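Local coordinates for protein Lysine/ornithine decarboxylase (Selenomonas ruminantium, PDB 5GJO) that decarboxylates L-lysine and L-ornithine with similar efficiency, giving cadaverine and putrescine, with pyridoxal 5'-phosphate as cofactor in a homodimer, at residues Gly289-Phe294 against Gly326-Tyr331; Ser120-Met125 against Ala170-Met175; Ala194-Arg199 against Asp245-Asp250; Gln184-Ala189 against Lys227-Asp232. The protein carries 2 engineered substitutions. All blocks are in the same frame, centred on the assembly; numbering follows the deposited sequence.

Contact 1. Residues Gly289-Phe294 against Gly326-Tyr331; sequences GIYGCF and GIDVLY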
loop_
_atom_site.group_PDB
_atom_site.type_symbol
_atom_site.label_atom_id
_atom_site.label_comp_id
_atom_site.label_asym_id
_atom_site.label_seq_id
_atom_site.Cartn_x
_atom_site.Cartn_y
_atom_site.Cartn_z
ATOM N N GLY A 289 -1.586 3.258 10.830
ATOM C CA GLY A 289 -1.782 1.771 10.782
ATOM C C GLY A 289 -1.169 1.112 9.535
ATOM O O GLY A 289 -0.257 1.656 8.837
ATOM N N ILE A 290 -1.698 -0.066 9.236
ATOM C CA ILE A 290 -1.136 -0.979 8.250
ATOM C C ILE A 290 -1.295 -0.477 6.817
ATOM O O ILE A 290 -0.543 -0.919 5.934
ATOM C CB ILE A 290 -1.713 -2.376 8.434
ATOM C CG1 ILE A 290 -0.741 -3.420 7.861
ATOM C CG2 ILE A 290 -3.086 -2.470 7.769
ATOM C CD1 ILE A 290 -1.026 -4.819 8.284
ATOM N N TYR A 291 -2.168 0.511 6.604
ATOM C CA TYR A 291 -2.275 1.147 5.297
ATOM C C TYR A 291 -1.438 2.407 5.185
ATOM O O TYR A 291 -1.482 3.066 4.158
ATOM C CB TYR A 291 -3.703 1.483 4.947
ATOM C CG TYR A 291 -4.544 0.273 4.619
ATOM C CD1 TYR A 291 -4.529 -0.243 3.342
ATOM C CD2 TYR A 291 -5.390 -0.326 5.576
ATOM C CE1 TYR A 291 -5.299 -1.346 3.016
ATOM C CE2 TYR A 291 -6.164 -1.466 5.219
ATOM C CZ TYR A 291 -6.112 -1.918 3.945
ATOM O OH TYR A 291 -6.894 -3.009 3.518
ATOM N N GLY A 292 -0.702 2.718 6.254
ATOM C CA GLY A 292 0.282 3.804 6.231
ATOM C C GLY A 292 1.664 3.286 6.469
ATOM O O GLY A 292 2.096 2.391 5.777
ATOM N N CYS A 293 2.407 3.920 7.411
ATOM C CA CYS A 293 3.770 3.566 7.695
ATOM C C CYS A 293 3.968 2.104 8.149
ATOM O O CYS A 293 5.001 1.530 7.847
ATOM C CB CYS A 293 4.425 4.491 8.721
ATOM S SG CYS A 293 4.555 6.116 7.916
ATOM N N PHE A 294 2.957 1.488 8.715
ATOM C CA PHE A 294 3.072 0.090 9.116
ATOM C C PHE A 294 2.801 -0.865 7.985
ATOM O O PHE A 294 2.749 -2.079 8.210
ATOM C CB PHE A 294 2.142 -0.245 10.290
ATOM C CG PHE A 294 2.460 0.464 11.574
ATOM C CD1 PHE A 294 3.371 -0.095 12.438
ATOM C CD2 PHE A 294 1.731 1.585 11.969
ATOM C CE1 PHE A 294 3.615 0.510 13.669
ATOM C CE2 PHE A 294 1.973 2.180 13.225
ATOM C CZ PHE A 294 2.924 1.634 14.033
ATOM N N GLY A 326 -10.445 -5.102 9.128
ATOM C CA GLY A 326 -10.034 -6.074 10.119
ATOM C C GLY A 326 -8.556 -6.438 10.092
ATOM O O GLY A 326 -8.003 -6.886 11.066
ATOM N N ILE A 327 -7.949 -6.314 8.931
ATOM C CA ILE A 327 -6.549 -6.593 8.785
ATOM C C ILE A 327 -5.651 -5.570 9.503
ATOM O O ILE A 327 -4.492 -5.790 9.647
ATOM C CB ILE A 327 -6.154 -6.733 7.312
ATOM C CG1 ILE A 327 -4.959 -7.653 7.170
ATOM C CG2 ILE A 327 -5.896 -5.389 6.669
ATOM C CD1 ILE A 327 -4.707 -8.044 5.744
ATOM N N ASP A 328 -6.209 -4.435 9.889
ATOM C CA ASP A 328 -5.408 -3.350 10.435
ATOM C C ASP A 328 -5.102 -3.572 11.924
ATOM O O ASP A 328 -5.427 -2.773 12.776
ATOM C CB ASP A 328 -6.157 -2.024 10.194
ATOM C CG ASP A 328 -5.265 -0.798 10.307
ATOM O OD1 ASP A 328 -4.124 -0.910 10.747
ATOM O OD2 ASP A 328 -5.742 0.279 9.964
ATOM N N VAL A 329 -4.435 -4.675 12.208
ATOM C CA VAL A 329 -4.000 -4.982 13.562
ATOM C C VAL A 329 -2.484 -5.053 13.532
ATOM O O VAL A 329 -1.926 -5.775 12.732
ATOM C CB VAL A 329 -4.564 -6.325 14.073
ATOM C CG1 VAL A 329 -4.098 -6.594 15.486
ATOM C CG2 VAL A 329 -6.080 -6.339 14.007
ATOM N N LEU A 330 -1.841 -4.300 14.414
ATOM C CA LEU A 330 -0.412 -4.053 14.279
ATOM C C LEU A 330 0.394 -4.968 15.251
ATOM O O LEU A 330 1.460 -5.490 14.873
ATOM C CB LEU A 330 -0.174 -2.621 14.661
ATOM C CG LEU A 330 -1.032 -1.608 13.897
ATOM C CD1 LEU A 330 -0.779 -0.197 14.350
ATOM C CD2 LEU A 330 -0.784 -1.782 12.413
ATOM N N TYR A 331 -0.049 -5.037 16.494
ATOM C CA TYR A 331 0.619 -5.860 17.540
ATOM C C TYR A 331 -0.456 -6.547 18.362
ATOM O O TYR A 331 -1.483 -5.938 18.663
ATOM C CB TYR A 331 1.466 -5.023 18.446
ATOM C CG TYR A 331 2.537 -4.209 17.834
ATOM C CD1 TYR A 331 2.243 -2.927 17.311
ATOM C CD2 TYR A 331 3.839 -4.660 17.746
ATOM C CE1 TYR A 331 3.229 -2.114 16.766
ATOM C CE2 TYR A 331 4.842 -3.849 17.173
ATOM C CZ TYR A 331 4.495 -2.596 16.637
ATOM O OH TYR A 331 5.402 -1.755 16.073
HETATM O O HOH W 1 -4.014 1.858 8.487
#
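Asp328 holds the type I turn Gly289-Gly292 directly through OD1 and through a water at OD2. Its OD1 takes the N-H of Ile290 over 3.0 Å, in an almost straight bond (177°). The N-H comes from above the carboxylate plane. Asp328 CG lies anti to the backbone N (chi1 -162°), and this turns the carboxylate to the turn. The tight part lies around this bond. Ile290 CG2 presses on the same oxygen, 3.5 Å from Asp328 OD1, as the two side chains run antiparallel to one another. Leu330 fills the next place with two methyls. Its CD2 lies against Ile290 CB, and its CD1 makes a CH-pi contact over one face of the Phe294 ring, 4.0 Å from the centroid. Tyr331 OH comes to the edge of that ring, 3.8 Å from Phe294 CE1, and is bonded to Tyr304 O.

The looser side is at Tyr291. Ile327 CG2 is 4.1 Å from Tyr291 OH. A water accepts from Tyr291 N and donates to Asp328 OD2; Ser323 also bonds this oxygen. Tyr291 OH itself is held by Asp325, close to Cys324, the probable proton donor.

Ile290 also rests on helix 296-299. Tyr299 of the second subunit stacks on Tyr291. Strand 329-336 pairs antiparallel with strand 315-320, and Leu330 and Tyr331 form a classic bulge opposite Phe319.

Contact 2. Residues Ser120-Met125 against Ala170-Met175; sequences SEIDKM and AGLHAM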
loop_
_atom_site.group_PDB
_atom_site.type_symbol
_atom_site.label_atom_id
_atom_site.label_comp_id
_atom_site.label_asym_id
_atom_site.label_seq_id
_atom_site.Cartn_x
_atom_site.Cartn_y
_atom_site.Cartn_z
ATOM N N SER A 120 15.644 -9.547 -23.678
ATOM C CA SER A 120 14.554 -8.707 -24.119
ATOM C C SER A 120 14.686 -7.215 -23.739
ATOM O O SER A 120 13.971 -6.377 -24.219
ATOM C CB SER A 120 13.255 -9.273 -23.637
ATOM O OG SER A 120 12.981 -9.090 -22.232
ATOM N N GLU A 121 15.607 -6.918 -22.833
ATOM C CA GLU A 121 15.878 -5.548 -22.383
ATOM C C GLU A 121 16.817 -4.754 -23.295
ATOM O O GLU A 121 16.856 -3.546 -23.266
ATOM C CB GLU A 121 16.468 -5.576 -20.981
ATOM C CG GLU A 121 16.428 -4.234 -20.247
ATOM C CD GLU A 121 15.037 -3.790 -19.838
ATOM O OE1 GLU A 121 14.086 -4.544 -20.067
ATOM O OE2 GLU A 121 14.906 -2.687 -19.294
ATOM N N ILE A 122 17.597 -5.470 -24.086
ATOM C CA ILE A 122 18.720 -4.853 -24.800
ATOM C C ILE A 122 18.194 -3.875 -25.840
ATOM O O ILE A 122 18.629 -2.690 -25.904
ATOM C CB ILE A 122 19.587 -5.930 -25.444
ATOM C CG1 ILE A 122 20.317 -6.745 -24.390
ATOM C CG2 ILE A 122 20.615 -5.274 -26.447
ATOM C CD1 ILE A 122 21.083 -7.955 -24.917
ATOM N N ASP A 123 17.285 -4.330 -26.704
ATOM C CA ASP A 123 16.805 -3.405 -27.761
ATOM C C ASP A 123 16.101 -2.149 -27.247
ATOM O O ASP A 123 16.295 -1.063 -27.810
ATOM C CB ASP A 123 15.950 -4.102 -28.808
ATOM C CG ASP A 123 16.805 -5.059 -29.711
ATOM O OD1 ASP A 123 18.071 -5.054 -29.619
ATOM O OD2 ASP A 123 16.185 -5.858 -30.480
ATOM N N LYS A 124 15.315 -2.264 -26.183
ATOM C CA LYS A 124 14.676 -1.129 -25.506
ATOM C C LYS A 124 15.756 -0.125 -25.072
ATOM O O LYS A 124 15.578 1.083 -25.303
ATOM C CB LYS A 124 13.892 -1.581 -24.214
ATOM C CG LYS A 124 12.650 -2.390 -24.427
ATOM C CD LYS A 124 12.199 -3.221 -23.163
ATOM C CE LYS A 124 11.974 -2.382 -21.966
ATOM N NZ LYS A 124 11.538 -3.186 -20.752
ATOM N N MET A 125 16.831 -0.594 -24.422
ATOM C CA MET A 125 17.883 0.277 -23.900
ATOM C C MET A 125 18.676 0.958 -25.065
ATOM O O MET A 125 18.974 2.172 -25.045
ATOM C CB MET A 125 18.852 -0.469 -23.044
ATOM C CG MET A 125 18.268 -0.932 -21.673
ATOM S SD MET A 125 19.493 -1.611 -20.595
ATOM C CE MET A 125 19.987 -3.100 -21.465
ATOM N N ALA A 170 24.626 -4.449 -29.915
ATOM C CA ALA A 170 23.647 -3.458 -30.156
ATOM C C ALA A 170 24.105 -1.989 -29.908
ATOM O O ALA A 170 23.259 -1.103 -29.896
ATOM C CB ALA A 170 22.366 -3.762 -29.389
ATOM N N GLY A 171 25.374 -1.772 -29.628
ATOM C CA GLY A 171 25.965 -0.431 -29.505
ATOM C C GLY A 171 25.964 0.128 -28.106
ATOM O O GLY A 171 26.359 1.272 -27.881
ATOM N N LEU A 172 25.594 -0.708 -27.147
ATOM C CA LEU A 172 25.749 -0.330 -25.721
ATOM C C LEU A 172 27.135 -0.542 -25.263
ATOM O O LEU A 172 27.883 -1.336 -25.846
ATOM C CB LEU A 172 24.719 -1.122 -24.852
ATOM C CG LEU A 172 23.240 -0.880 -25.272
ATOM C CD1 LEU A 172 22.303 -1.912 -24.667
ATOM C CD2 LEU A 172 22.765 0.513 -24.854
ATOM N N HIS A 173 27.539 0.107 -24.160
ATOM C CA HIS A 173 28.827 -0.076 -23.670
ATOM C C HIS A 173 28.801 -1.149 -22.568
ATOM O O HIS A 173 28.195 -0.908 -21.522
ATOM C CB HIS A 173 29.429 1.217 -23.136
ATOM C CG HIS A 173 30.760 1.022 -22.474
ATOM N ND1 HIS A 173 31.128 1.671 -21.324
ATOM C CD2 HIS A 173 31.852 0.345 -22.872
ATOM C CE1 HIS A 173 32.340 1.307 -20.974
ATOM N NE2 HIS A 173 32.805 0.505 -21.902
ATOM N N ALA A 174 29.451 -2.283 -22.803
ATOM C CA ALA A 174 29.522 -3.378 -21.837
ATOM C C ALA A 174 30.496 -3.032 -20.737
ATOM O O ALA A 174 31.738 -3.185 -20.859
ATOM C CB ALA A 174 29.882 -4.677 -22.553
ATOM N N MET A 175 29.942 -2.507 -19.622
ATOM C CA MET A 175 30.747 -1.829 -18.630
ATOM C C MET A 175 31.112 -2.703 -17.436
ATOM O O MET A 175 32.192 -2.565 -16.786
ATOM C CB MET A 175 29.980 -0.579 -18.114
ATOM C CG MET A 175 30.905 0.261 -17.249
ATOM S SD MET A 175 29.986 1.568 -16.458
ATOM C CE MET A 175 31.202 2.842 -16.799
#
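Ile122 CG2 stands anti to the backbone N because CG1 takes the place beside it (chi1 -69°), and this methyl meets Ala170 and Leu172. Leu172 has CG anti to its own carbonyl carbon (chi1 -58°), which carries CD1 to helix 122-128. The closest pair is Ile122 CG2 and Ala170 CB, 3.7 Å apart. The same Ile122 CG2 is 4.2 Å from Leu172 CD1.

Leu172 CD1 lies between two residues of one helical turn. It is 4.0 Å from Ile122 O and 4.1 Å from Met125 CB. The Met125 chain bends at its last torsion, and its CE also comes to 4.1 Å from Leu172 CD1. The Met125 and Leu172 side chains cross at about a right angle. Leu172 CD2 rests against the Met125 backbone. The side chains that carry the contact meet through carbon atoms. Asp123 merely brushes the Ala170 methyl at the exposed rim.

Ala166 and Ala167 of helix 160-169 pack on Ile122 and Leu172, and Val134 covers both Met125 and Leu172. Away from this core, Lys124 NZ bridges to Glu121 OE1 and bonds Ile273 O of the second subunit.

Gly171 has positive phi and is the C-prime residue of a Schellman motif that ends helix 160-169. The chain then enters strand 173-178. This helix-to-strand turn, packed on helix 122-128, belongs to the repeating beta-alpha pattern of a TIM-type barrel.

Contact 3. Residues Ala194-Arg199 against Asp245-Asp250; sequences ALLVAR and DRLFPD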
loop_
_atom_site.group_PDB
_atom_site.type_symbol
_atom_site.label_atom_id
_atom_site.label_comp_id
_atom_site.label_asym_id
_atom_site.label_seq_id
_atom_site.Cartn_x
_atom_site.Cartn_y
_atom_site.Cartn_z
ATOM N N ALA A 194 29.546 -13.777 -4.148
ATOM C CA ALA A 194 29.212 -13.028 -5.349
ATOM C C ALA A 194 30.407 -12.345 -5.955
ATOM O O ALA A 194 30.567 -12.331 -7.225
ATOM C CB ALA A 194 28.096 -12.066 -5.036
ATOM N N LEU A 195 31.234 -11.814 -5.089
ATOM C CA LEU A 195 32.501 -11.231 -5.487
ATOM C C LEU A 195 33.448 -12.204 -6.214
ATOM O O LEU A 195 34.055 -11.841 -7.259
ATOM C CB LEU A 195 33.180 -10.564 -4.308
ATOM C CG LEU A 195 32.428 -9.246 -3.971
ATOM C CD1 LEU A 195 32.959 -8.788 -2.623
ATOM C CD2 LEU A 195 32.487 -8.107 -4.986
ATOM N N LEU A 196 33.506 -13.428 -5.741
ATOM C CA LEU A 196 34.416 -14.457 -6.371
ATOM C C LEU A 196 33.849 -14.794 -7.716
ATOM O O LEU A 196 34.566 -14.970 -8.677
ATOM C CB LEU A 196 34.479 -15.728 -5.539
ATOM C CG LEU A 196 35.303 -15.504 -4.266
ATOM C CD1 LEU A 196 34.953 -16.446 -3.159
ATOM C CD2 LEU A 196 36.809 -15.591 -4.472
ATOM N N VAL A 197 32.539 -14.962 -7.785
ATOM C CA VAL A 197 31.898 -15.243 -9.065
ATOM C C VAL A 197 32.145 -14.152 -10.096
ATOM O O VAL A 197 32.520 -14.403 -11.276
ATOM C CB VAL A 197 30.363 -15.480 -8.904
ATOM C CG1 VAL A 197 29.688 -15.624 -10.249
ATOM C CG2 VAL A 197 30.116 -16.742 -8.036
ATOM N N ALA A 198 31.994 -12.907 -9.647
ATOM C CA ALA A 198 32.203 -11.776 -10.553
ATOM C C ALA A 198 33.675 -11.705 -11.037
ATOM O O ALA A 198 33.920 -11.345 -12.201
ATOM C CB ALA A 198 31.786 -10.450 -9.879
ATOM N N ARG A 199 34.597 -12.051 -10.166
ATOM C CA ARG A 199 36.039 -12.049 -10.467
ATOM C C ARG A 199 36.319 -13.010 -11.612
ATOM O O ARG A 199 36.977 -12.628 -12.563
ATOM C CB ARG A 199 36.862 -12.403 -9.238
ATOM C CG ARG A 199 38.394 -12.425 -9.457
ATOM C CD ARG A 199 38.947 -11.054 -9.825
ATOM N NE ARG A 199 38.987 -10.749 -11.233
ATOM C CZ ARG A 199 39.387 -9.569 -11.739
ATOM N NH1 ARG A 199 39.657 -8.548 -10.923
ATOM N NH2 ARG A 199 39.461 -9.368 -13.083
ATOM N N ASP A 245 39.060 -5.323 -1.978
ATOM C CA ASP A 245 40.504 -5.016 -2.166
ATOM C C ASP A 245 41.292 -6.233 -2.711
ATOM O O ASP A 245 42.214 -6.068 -3.525
ATOM C CB ASP A 245 41.136 -4.482 -0.917
ATOM C CG ASP A 245 41.154 -2.958 -0.857
ATOM O OD1 ASP A 245 41.070 -2.290 -1.916
ATOM O OD2 ASP A 245 41.325 -2.454 0.302
ATOM N N ARG A 246 40.962 -7.409 -2.210
ATOM C CA ARG A 246 41.590 -8.664 -2.550
ATOM C C ARG A 246 41.404 -8.997 -3.983
ATOM O O ARG A 246 42.377 -9.346 -4.681
ATOM C CB ARG A 246 41.039 -9.766 -1.690
ATOM C CG ARG A 246 41.564 -11.157 -2.018
ATOM C CD ARG A 246 40.629 -12.187 -1.460
ATOM N NE ARG A 246 41.130 -13.555 -1.642
ATOM C CZ ARG A 246 40.437 -14.627 -1.350
ATOM N NH1 ARG A 246 39.154 -14.522 -0.914
ATOM N NH2 ARG A 246 41.032 -15.819 -1.425
ATOM N N LEU A 247 40.187 -8.943 -4.455
ATOM C CA LEU A 247 39.842 -9.361 -5.819
ATOM C C LEU A 247 39.766 -8.294 -6.846
ATOM O O LEU A 247 39.949 -8.588 -8.047
ATOM C CB LEU A 247 38.477 -10.117 -5.820
ATOM C CG LEU A 247 38.409 -11.317 -4.904
ATOM C CD1 LEU A 247 36.997 -11.895 -4.915
ATOM C CD2 LEU A 247 39.447 -12.408 -5.253
ATOM N N PHE A 248 39.421 -7.015 -6.480
ATOM C CA PHE A 248 39.156 -5.959 -7.428
ATOM C C PHE A 248 39.975 -4.718 -7.082
ATOM O O PHE A 248 39.417 -3.596 -6.938
ATOM C CB PHE A 248 37.640 -5.627 -7.488
ATOM C CG PHE A 248 36.814 -6.738 -8.059
ATOM C CD1 PHE A 248 36.631 -6.839 -9.434
ATOM C CD2 PHE A 248 36.235 -7.695 -7.222
ATOM C CE1 PHE A 248 35.881 -7.857 -9.969
ATOM C CE2 PHE A 248 35.492 -8.774 -7.785
ATOM C CZ PHE A 248 35.288 -8.785 -9.160
ATOM N N PRO A 249 41.309 -4.832 -7.065
ATOM C CA PRO A 249 42.159 -3.658 -6.758
ATOM C C PRO A 249 42.067 -2.522 -7.753
ATOM O O PRO A 249 42.251 -1.345 -7.411
ATOM C CB PRO A 249 43.598 -4.247 -6.773
ATOM C CG PRO A 249 43.500 -5.520 -7.458
ATOM C CD PRO A 249 42.099 -6.061 -7.257
ATOM N N ASP A 250 41.786 -2.872 -8.992
ATOM C CA ASP A 250 41.780 -1.936 -10.130
ATOM C C ASP A 250 40.470 -1.768 -10.848
ATOM O O ASP A 250 40.393 -1.326 -12.006
ATOM C CB ASP A 250 42.859 -2.442 -11.135
ATOM C CG ASP A 250 44.220 -2.659 -10.488
ATOM O OD1 ASP A 250 44.667 -1.861 -9.617
ATOM O OD2 ASP A 250 44.820 -3.681 -10.817
HETATM O O HOH W 2 40.713 -5.398 -10.582
#
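Arg199 and Phe248 lie with their flat groups nearly parallel, the guanidinium and ring planes 18° apart. The two side chains pass each other head to tail. Phe248 CE1 lies over one face of the guanidinium, and Arg199 CD sits over one face of the ring. Arg199 CG is anti to the backbone N (chi1 -180°), and the chain then bends twice. These bends lay the guanidinium nearly parallel to the ring, displaced toward its CD1 and CE1 side, and NH1 reaches Leu247 O at 2.9 Å. That bond lies in the guanidinium plane and in the carbonyl plane, with an N-H...O angle of 161°.

The Phe248 ring turns its edge to helix 189-207. Its CE2 is 3.4 Å from Leu195 O, and its CZ is 3.9 Å from Ala198 CB. Leu247 meets the same helix at Leu195 and Leu196. Its CD1 touches Leu196 CD2 at 3.7 Å and Leu195 CB at 4.1 Å, while Leu196 and Leu247 lie at a slant to one another. Leu215 of strand 214-216 packs under Leu195, Ala198 and Phe248, and Phe202 meets the Phe248 ring edge-to-face.

A leucine in place of Arg199 would probably leave Leu247 O without its side-chain donor and Asp203 without its salt-bridge mate.

Helix 233-247 ends here, so Leu247 O lies where the helical bonding pattern runs out. Arg199 supplies a donor to it from helix 189-207. Asp203 holds NH2 of the same group, and a water weakly bound to NH1 leads to Asp250 N. The charge is thus probably balanced by Asp203, and the ring face and the in-plane bond to Leu247 O probably restrict its rotation.

Contact 4. Residues Gln184-Ala189 against Lys227-Asp232; sequences QSLSTA and KGLNVD. With SO4 (sulfate ion), chain C.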
loop_
_atom_site.group_PDB
_atom_site.type_symbol
_atom_site.label_atom_id
_atom_site.label_comp_id
_atom_site.label_asym_id
_atom_site.label_seq_id
_atom_site.Cartn_x
_atom_site.Cartn_y
_atom_site.Cartn_z
ATOM N N GLN A 184 17.718 -6.959 3.546
ATOM C CA GLN A 184 17.901 -7.369 4.914
ATOM C C GLN A 184 18.710 -8.649 4.967
ATOM O O GLN A 184 18.224 -9.656 5.374
ATOM C CB GLN A 184 16.580 -7.507 5.673
ATOM C CG GLN A 184 16.763 -7.814 7.148
ATOM C CD GLN A 184 17.151 -6.599 7.984
ATOM O OE1 GLN A 184 17.438 -5.550 7.466
ATOM N NE2 GLN A 184 17.163 -6.775 9.298
ATOM N N SER A 185 19.928 -8.586 4.453
ATOM C CA SER A 185 20.798 -9.728 4.451
ATOM C C SER A 185 21.531 -9.826 5.780
ATOM O O SER A 185 22.166 -8.893 6.207
ATOM C CB SER A 185 21.815 -9.619 3.318
ATOM O OG SER A 185 22.739 -10.649 3.389
ATOM N N LEU A 186 21.411 -10.972 6.419
ATOM C CA LEU A 186 22.173 -11.255 7.621
ATOM C C LEU A 186 23.418 -12.072 7.277
ATOM O O LEU A 186 24.114 -12.488 8.149
ATOM C CB LEU A 186 21.306 -11.943 8.680
ATOM C CG LEU A 186 19.966 -11.254 8.979
ATOM C CD1 LEU A 186 19.143 -11.964 10.032
ATOM C CD2 LEU A 186 20.202 -9.821 9.392
ATOM N N SER A 187 23.672 -12.270 5.987
ATOM C CA SER A 187 24.862 -12.978 5.500
ATOM C C SER A 187 25.894 -12.042 4.945
ATOM O O SER A 187 25.586 -11.184 4.159
ATOM C CB SER A 187 24.490 -14.021 4.404
ATOM O OG SER A 187 25.672 -14.634 3.861
ATOM N N THR A 188 27.103 -12.114 5.487
ATOM C CA THR A 188 28.303 -11.510 4.879
ATOM C C THR A 188 28.865 -12.374 3.742
ATOM O O THR A 188 29.272 -11.865 2.642
ATOM C CB THR A 188 29.328 -11.256 5.941
ATOM O OG1 THR A 188 28.801 -10.312 6.880
ATOM C CG2 THR A 188 30.608 -10.723 5.378
ATOM N N ALA A 189 28.829 -13.685 3.950
ATOM C CA ALA A 189 29.328 -14.645 2.944
ATOM C C ALA A 189 28.692 -14.524 1.575
ATOM O O ALA A 189 29.351 -14.790 0.532
ATOM C CB ALA A 189 29.149 -16.090 3.427
ATOM N N LYS A 227 13.440 -6.934 17.397
ATOM C CA LYS A 227 14.469 -7.732 18.135
ATOM C C LYS A 227 15.909 -7.311 17.934
ATOM O O LYS A 227 16.789 -8.116 18.096
ATOM C CB LYS A 227 14.262 -9.187 17.766
ATOM C CG LYS A 227 12.909 -9.664 18.323
ATOM C CD LYS A 227 12.600 -11.082 17.940
ATOM C CE LYS A 227 11.218 -11.445 18.500
ATOM N NZ LYS A 227 10.450 -12.281 17.527
ATOM N N GLY A 228 16.154 -6.086 17.518
ATOM C CA GLY A 228 17.503 -5.568 17.349
ATOM C C GLY A 228 18.073 -6.061 16.022
ATOM O O GLY A 228 17.330 -6.389 15.038
ATOM N N LEU A 229 19.386 -6.075 15.962
ATOM C CA LEU A 229 20.107 -6.491 14.713
ATOM C C LEU A 229 21.230 -7.401 15.188
ATOM O O LEU A 229 22.073 -6.946 15.979
ATOM C CB LEU A 229 20.675 -5.264 13.981
ATOM C CG LEU A 229 21.531 -5.590 12.705
ATOM C CD1 LEU A 229 20.700 -6.483 11.797
ATOM C CD2 LEU A 229 21.954 -4.338 11.980
ATOM N N ASN A 230 21.215 -8.662 14.753
ATOM C CA ASN A 230 22.140 -9.629 15.199
ATOM C C ASN A 230 23.420 -9.696 14.395
ATOM O O ASN A 230 24.198 -10.615 14.588
ATOM C CB ASN A 230 21.450 -10.998 15.304
ATOM C CG ASN A 230 21.092 -11.585 13.954
ATOM O OD1 ASN A 230 21.634 -11.186 12.921
ATOM N ND2 ASN A 230 20.100 -12.470 13.956
ATOM N N VAL A 231 23.672 -8.695 13.570
ATOM C CA VAL A 231 24.896 -8.563 12.749
ATOM C C VAL A 231 25.682 -7.374 13.260
ATOM O O VAL A 231 25.107 -6.343 13.507
ATOM C CB VAL A 231 24.444 -8.164 11.276
ATOM C CG1 VAL A 231 25.537 -7.556 10.432
ATOM C CG2 VAL A 231 23.865 -9.366 10.590
ATOM N N ASP A 232 26.996 -7.473 13.244
ATOM C CA ASP A 232 27.845 -6.331 13.496
ATOM C C ASP A 232 28.074 -5.668 12.151
ATOM O O ASP A 232 28.757 -6.238 11.320
ATOM C CB ASP A 232 29.155 -6.861 14.049
ATOM C CG ASP A 232 30.252 -5.822 14.135
ATOM O OD1 ASP A 232 30.187 -4.756 13.555
ATOM O OD2 ASP A 232 31.216 -6.105 14.818
HETATM S S SO4 C . 27.191 -15.954 6.839
HETATM O O1 SO4 C . 27.922 -14.680 6.563
HETATM O O2 SO4 C . 28.136 -16.990 7.235
HETATM O O3 SO4 C . 26.353 -15.584 8.017
HETATM O O4 SO4 C . 26.318 -16.399 5.721
#
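Two loops that follow neighbouring strands of the TIM-type barrel meet here, each leading into a helix. Leu186 carries the contact from the first loop. Its CG is anti to the carbonyl carbon (chi1 -50°), and this turns CD2 to Val231 and Leu229 and CD1 to Asn230. CD2 touches Val231 CG2 at 3.9 Å and Leu229 CD1 at 4.1 Å. CD1 rests on the amide of Asn230, 3.9 Å from OD1, and the two side chains cross at about a right angle. Val231 slants across Leu186, and its CG2 also lies 4.1 Å from Leu186 CB. An alanine at Leu186 is likely to open a gap between Leu229 and Val231 and to leave the Asn230 side chain freer to turn.

Gln184 adds a lighter touch, with NE2 near Leu229 CD1. That NE2 is bonded to Val223 O, and Gln184 also touches the cofactor. Ser185 OG donates to Ser187 O, in the carbonyl plane and on a lone pair.

Beyond this, a sulfate ion, probably from the crystallisation liquor, sits at the start of helix 189-207. Ser187 OG bonds its O4 at 2.6 Å. Ala189 N gives O1 a nearly straight bond of 2.9 Å (174°), Thr188 N adds a weak one, and Lys144 also binds the ion. Ser187 OG further caps Ala190 N, and Asp232 is the N-cap of helix 233-247, bonding Ala235 N. Both loops thus end in capped helix starts, and the backbone N-H groups at such a start commonly hold an anion, as the first does here.

In the fold
Contact 2 comes first along the chain, then contacts 4 and 3, whose segments alternate, and contact 1 last. Strand 173-178 of contact 2 leads to helix 189-207. Contacts 3 and 4 share this helix and helix 233-247: contact 4 lies at the starts of both, contact 3 further along 189-207 and at the end of 233-247. Their centres are about 22 Å apart. Contacts 2 to 4 thus join elements of the cofactor-binding barrel. Contact 1 lies in the part with the mixed sheet, near the probable proton donor. Its centre is about 42 Å from that of contact 2, across the chain's centre, yet both touch the second subunit of the homodimer.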